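Local structure of conserved protein with 2 CBS domains (Pyrobaculum aerophilum, 2RIH) at residues I101-V106 / V114-I119. The protein binds AMP through a pair of CBS domains, forming a Bateman module that probably senses adenine nucleotides. Sequence-based numbering, arbitrary orientation.
With SO4 (sulfate ion), chain C; SO4 (sulfate ion), chain D; SO4 (sulfate ion), chain F.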
ATOM      1  N   ILE A 101      -0.109   1.756   9.600  1.00 24.52           N
ATOM      2  CA  ILE A 101      -0.357   0.640   8.695  1.00 23.91           C
ATOM      3  C   ILE A 101      -1.478   1.003   7.729  1.00 23.80           C
ATOM      4  O   ILE A 101      -2.160   2.033   7.886  1.00 23.73           O
ATOM      5  CB  ILE A 101      -0.693  -0.691   9.450  1.00 25.08           C
ATOM      6  CG1 ILE A 101      -1.909  -0.539  10.373  1.00 24.25           C
ATOM      7  CG2 ILE A 101       0.528  -1.189  10.236  1.00 26.18           C
ATOM      8  CD1 ILE A 101      -2.156  -1.760  11.285  1.00 24.13           C
ATOM      9  N   ARG A 102      -1.644   0.181   6.704  1.00 20.80           N
ATOM     10  CA  ARG A 102      -2.632   0.459   5.676  1.00 22.05           C
ATOM     11  C   ARG A 102      -3.656  -0.649   5.549  1.00 18.85           C
ATOM     12  O   ARG A 102      -4.445  -0.659   4.609  1.00 20.81           O
ATOM     13  CB  ARG A 102      -1.932   0.722   4.351  1.00 21.42           C
ATOM     14  CG  ARG A 102      -1.140   2.009   4.357  1.00 25.07           C
ATOM     15  CD  ARG A 102      -0.295   2.117   3.112  1.00 27.53           C
ATOM     16  NE  ARG A 102       0.550   0.935   2.999  1.00 28.25           N
ATOM     17  CZ  ARG A 102       1.091   0.498   1.870  1.00 30.53           C
ATOM     18  NH1 ARG A 102       0.923   1.165   0.734  1.00 33.46           N
ATOM     19  NH2 ARG A 102       1.817  -0.612   1.888  1.00 30.26           N
ATOM     20  N   HIS A 103      -3.635  -1.572   6.504  1.00 19.64           N
ATOM     21  CA  HIS A 103      -4.586  -2.677   6.574  1.00 23.38           C
ATOM     22  C   HIS A 103      -4.924  -2.947   8.026  1.00 23.58           C
ATOM     23  O   HIS A 103      -4.168  -2.571   8.916  1.00 25.90           O
ATOM     24  CB  HIS A 103      -3.981  -3.963   5.988  1.00 23.58           C
ATOM     25  CG  HIS A 103      -3.680  -3.879   4.525  1.00 24.57           C
ATOM     26  ND1 HIS A 103      -2.487  -3.385   4.042  1.00 23.56           N
ATOM     27  CD2 HIS A 103      -4.412  -4.227   3.441  1.00 22.92           C
ATOM     28  CE1 HIS A 103      -2.501  -3.433   2.721  1.00 23.26           C
ATOM     29  NE2 HIS A 103      -3.658  -3.932   2.332  1.00 20.53           N
ATOM     30  N   VAL A 104      -6.076  -3.579   8.247  1.00 25.08           N
ATOM     31  CA  VAL A 104      -6.416  -4.177   9.532  1.00 23.93           C
ATOM     32  C   VAL A 104      -7.085  -5.515   9.268  1.00 24.66           C
ATOM     33  O   VAL A 104      -7.788  -5.700   8.260  1.00 21.19           O
ATOM     34  CB  VAL A 104      -7.348  -3.306  10.434  1.00 25.60           C
ATOM     35  CG1 VAL A 104      -6.612  -2.093  10.954  1.00 27.85           C
ATOM     36  CG2 VAL A 104      -8.630  -2.915   9.701  1.00 26.26           C
ATOM     37  N   VAL A 105      -6.846  -6.450  10.179  1.00 25.33           N
ATOM     38  CA  VAL A 105      -7.477  -7.759  10.134  1.00 24.30           C
ATOM     39  C   VAL A 105      -8.850  -7.637  10.790  1.00 24.85           C
ATOM     40  O   VAL A 105      -8.959  -7.151  11.914  1.00 26.56           O
ATOM     41  CB  VAL A 105      -6.599  -8.805  10.852  1.00 22.82           C
ATOM     42  CG1 VAL A 105      -7.289 -10.165  10.896  1.00 21.86           C
ATOM     43  CG2 VAL A 105      -5.254  -8.914  10.155  1.00 22.76           C
ATOM     44  N   VAL A 106      -9.901  -8.026  10.070  1.00 23.56           N
ATOM     45  CA  VAL A 106     -11.253  -8.008  10.615  1.00 23.31           C
ATOM     46  C   VAL A 106     -11.577  -9.380  11.188  1.00 22.25           C
ATOM     47  O   VAL A 106     -11.457 -10.389  10.500  1.00 22.71           O
ATOM     48  CB  VAL A 106     -12.315  -7.633   9.548  1.00 23.68           C
ATOM     49  CG1 VAL A 106     -13.691  -7.527  10.178  1.00 23.50           C
ATOM     50  CG2 VAL A 106     -11.952  -6.315   8.859  1.00 25.05           C
ATOM     51  N   VAL A 114     -12.489 -12.828   9.574  1.00 23.41           N
ATOM     52  CA  VAL A 114     -13.606 -12.514   8.699  1.00 22.68           C
ATOM     53  C   VAL A 114     -13.074 -11.952   7.377  1.00 22.23           C
ATOM     54  O   VAL A 114     -13.518 -12.320   6.292  1.00 24.42           O
ATOM     55  CB  VAL A 114     -14.531 -11.463   9.360  1.00 23.44           C
ATOM     56  CG1 VAL A 114     -15.751 -11.189   8.476  1.00 25.46           C
ATOM     57  CG2 VAL A 114     -14.966 -11.935  10.741  1.00 23.94           C
ATOM     58  N   GLY A 115     -12.119 -11.043   7.478  1.00 21.55           N
ATOM     59  CA  GLY A 115     -11.553 -10.431   6.306  1.00 21.89           C
ATOM     60  C   GLY A 115     -10.398  -9.534   6.654  1.00 23.29           C
ATOM     61  O   GLY A 115      -9.909  -9.522   7.804  1.00 20.80           O
ATOM     62  N   VAL A 116      -9.962  -8.805   5.634  1.00 22.12           N
ATOM     63  CA  VAL A 116      -8.930  -7.800   5.752  1.00 23.36           C
ATOM     64  C   VAL A 116      -9.460  -6.529   5.088  1.00 24.24           C
ATOM     65  O   VAL A 116      -9.923  -6.548   3.942  1.00 24.18           O
ATOM     66  CB  VAL A 116      -7.618  -8.255   5.070  1.00 23.23           C
ATOM     67  CG1 VAL A 116      -6.592  -7.093   5.020  1.00 23.82           C
ATOM     68  CG2 VAL A 116      -7.045  -9.474   5.785  1.00 21.01           C
ATOM     69  N   LEU A 117      -9.401  -5.436   5.830  1.00 23.41           N
ATOM     70  CA  LEU A 117      -9.840  -4.140   5.361  1.00 25.14           C
ATOM     71  C   LEU A 117      -8.605  -3.320   4.987  1.00 26.11           C
ATOM     72  O   LEU A 117      -7.625  -3.281   5.731  1.00 25.75           O
ATOM     73  CB  LEU A 117     -10.633  -3.449   6.472  1.00 25.43           C
ATOM     74  CG  LEU A 117     -11.426  -2.187   6.143  1.00 27.13           C
ATOM     75  CD1 LEU A 117     -12.662  -2.530   5.308  1.00 25.45           C
ATOM     76  CD2 LEU A 117     -11.827  -1.467   7.434  1.00 26.50           C
ATOM     77  N   SER A 118      -8.663  -2.682   3.824  1.00 25.28           N
ATOM     78  CA  SER A 118      -7.594  -1.852   3.333  1.00 25.80           C
ATOM     79  C   SER A 118      -7.944  -0.371   3.458  1.00 26.11           C
ATOM     80  O   SER A 118      -9.108  -0.001   3.559  1.00 20.80           O
ATOM     81  CB  SER A 118      -7.344  -2.171   1.860  1.00 27.02           C
ATOM     82  OG  SER A 118      -6.466  -1.233   1.302  1.00 28.37           O
ATOM     83  N   ILE A 119      -6.912   0.464   3.422  1.00 26.01           N
ATOM     84  CA  ILE A 119      -7.074   1.904   3.334  1.00 27.63           C
ATOM     85  C   ILE A 119      -7.830   2.302   2.034  1.00 27.19           C
ATOM     86  O   ILE A 119      -8.560   3.295   2.003  1.00 24.49           O
ATOM     87  CB  ILE A 119      -5.695   2.599   3.445  1.00 27.99           C
ATOM     88  CG1 ILE A 119      -5.860   4.085   3.750  1.00 28.00           C
ATOM     89  CG2 ILE A 119      -4.852   2.382   2.174  1.00 28.45           C
ATOM     90  CD1 ILE A 119      -4.587   4.712   4.282  1.00 29.43           C
TER
HETATM   91  S   SO4 C 139       0.844  -2.293   5.256  1.00 28.29           S
HETATM   92  O1  SO4 C 139       1.133  -0.880   5.469  1.00 27.50           O
HETATM   93  O2  SO4 C 139      -0.458  -2.598   5.851  1.00 27.88           O
HETATM   94  O3  SO4 C 139       0.770  -2.608   3.832  1.00 28.52           O
HETATM   95  O4  SO4 C 139       1.891  -3.065   5.888  1.00 28.73           O
HETATM   96  S   SO4 D 140      -4.925  -3.459  -1.125  1.00 28.55           S
HETATM   97  O1  SO4 D 140      -4.701  -2.126  -0.596  1.00 27.97           O
HETATM   98  O2  SO4 D 140      -6.357  -3.718  -1.192  1.00 33.64           O
HETATM   99  O3  SO4 D 140      -4.392  -3.555  -2.467  1.00 29.03           O
HETATM  100  O4  SO4 D 140      -4.285  -4.443  -0.277  1.00 28.79           O
HETATM  101  S   SO4 F 139       2.567   4.970   1.434  1.00 26.48           S
HETATM  102  O1  SO4 F 139       3.338   5.272   0.234  1.00 27.73           O
HETATM  103  O2  SO4 F 139       2.224   6.201   2.123  1.00 30.11           O
HETATM  104  O3  SO4 F 139       1.342   4.292   1.071  1.00 29.20           O
HETATM  105  O4  SO4 F 139       3.360   4.134   2.309  1.00 26.89           O
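H103 and S118 face each other as a non-hydrogen-bonded pair and share one sulfate, with H103 NE2 2.7 Å from O4 of the chain D ion and S118 OG equally close to its O1. The other imidazole nitrogen, ND1, gives an almost straight bond (170°) to O2 of the chain C sulfate, 2.8 Å away, so the ring is gripped edge-on at both nitrogens and its rotation is fixed. R102 wraps the same chain C ion: its backbone N donates to O2, NE runs to O1 at 3.1 Å, and NH2 reaches O3. The bend at chi3 (-55°) folds the chain back so that backbone and guanidinium close on a single anion. NH2 also makes a salt bridge to E56 of the second subunit. A lysine in place of R102 would probably lose the two-nitrogen side-chain hold on the sulfate and leave E56 of the second subunit less firmly paired. The three residues belong to the AMP sites of this protein, and the sulfates are consistent with pockets made for phosphate.

The same antiparallel hairpin carries these residues. V104 and L117 exchange a pair of backbone bonds, and their side chains lie alongside each other, V104 CG2 against L117 CB at 3.8 Å. Farther along, V114 and G115 form a classic beta bulge opposite V106, whose O accepts both their N-H groups from the same face of its carbonyl plane. At the other end, I119 N bonds to R102 O, while S118 takes the N-cap position of the helix that follows, its OG bonded to R120 N.

V104 and L117 pack on helix 89-99, whereas H103, V105 and V116 turn their side chains to strand 38-43 of the other CBS domain; strand 82-84 runs parallel to 103-107 along its other edge.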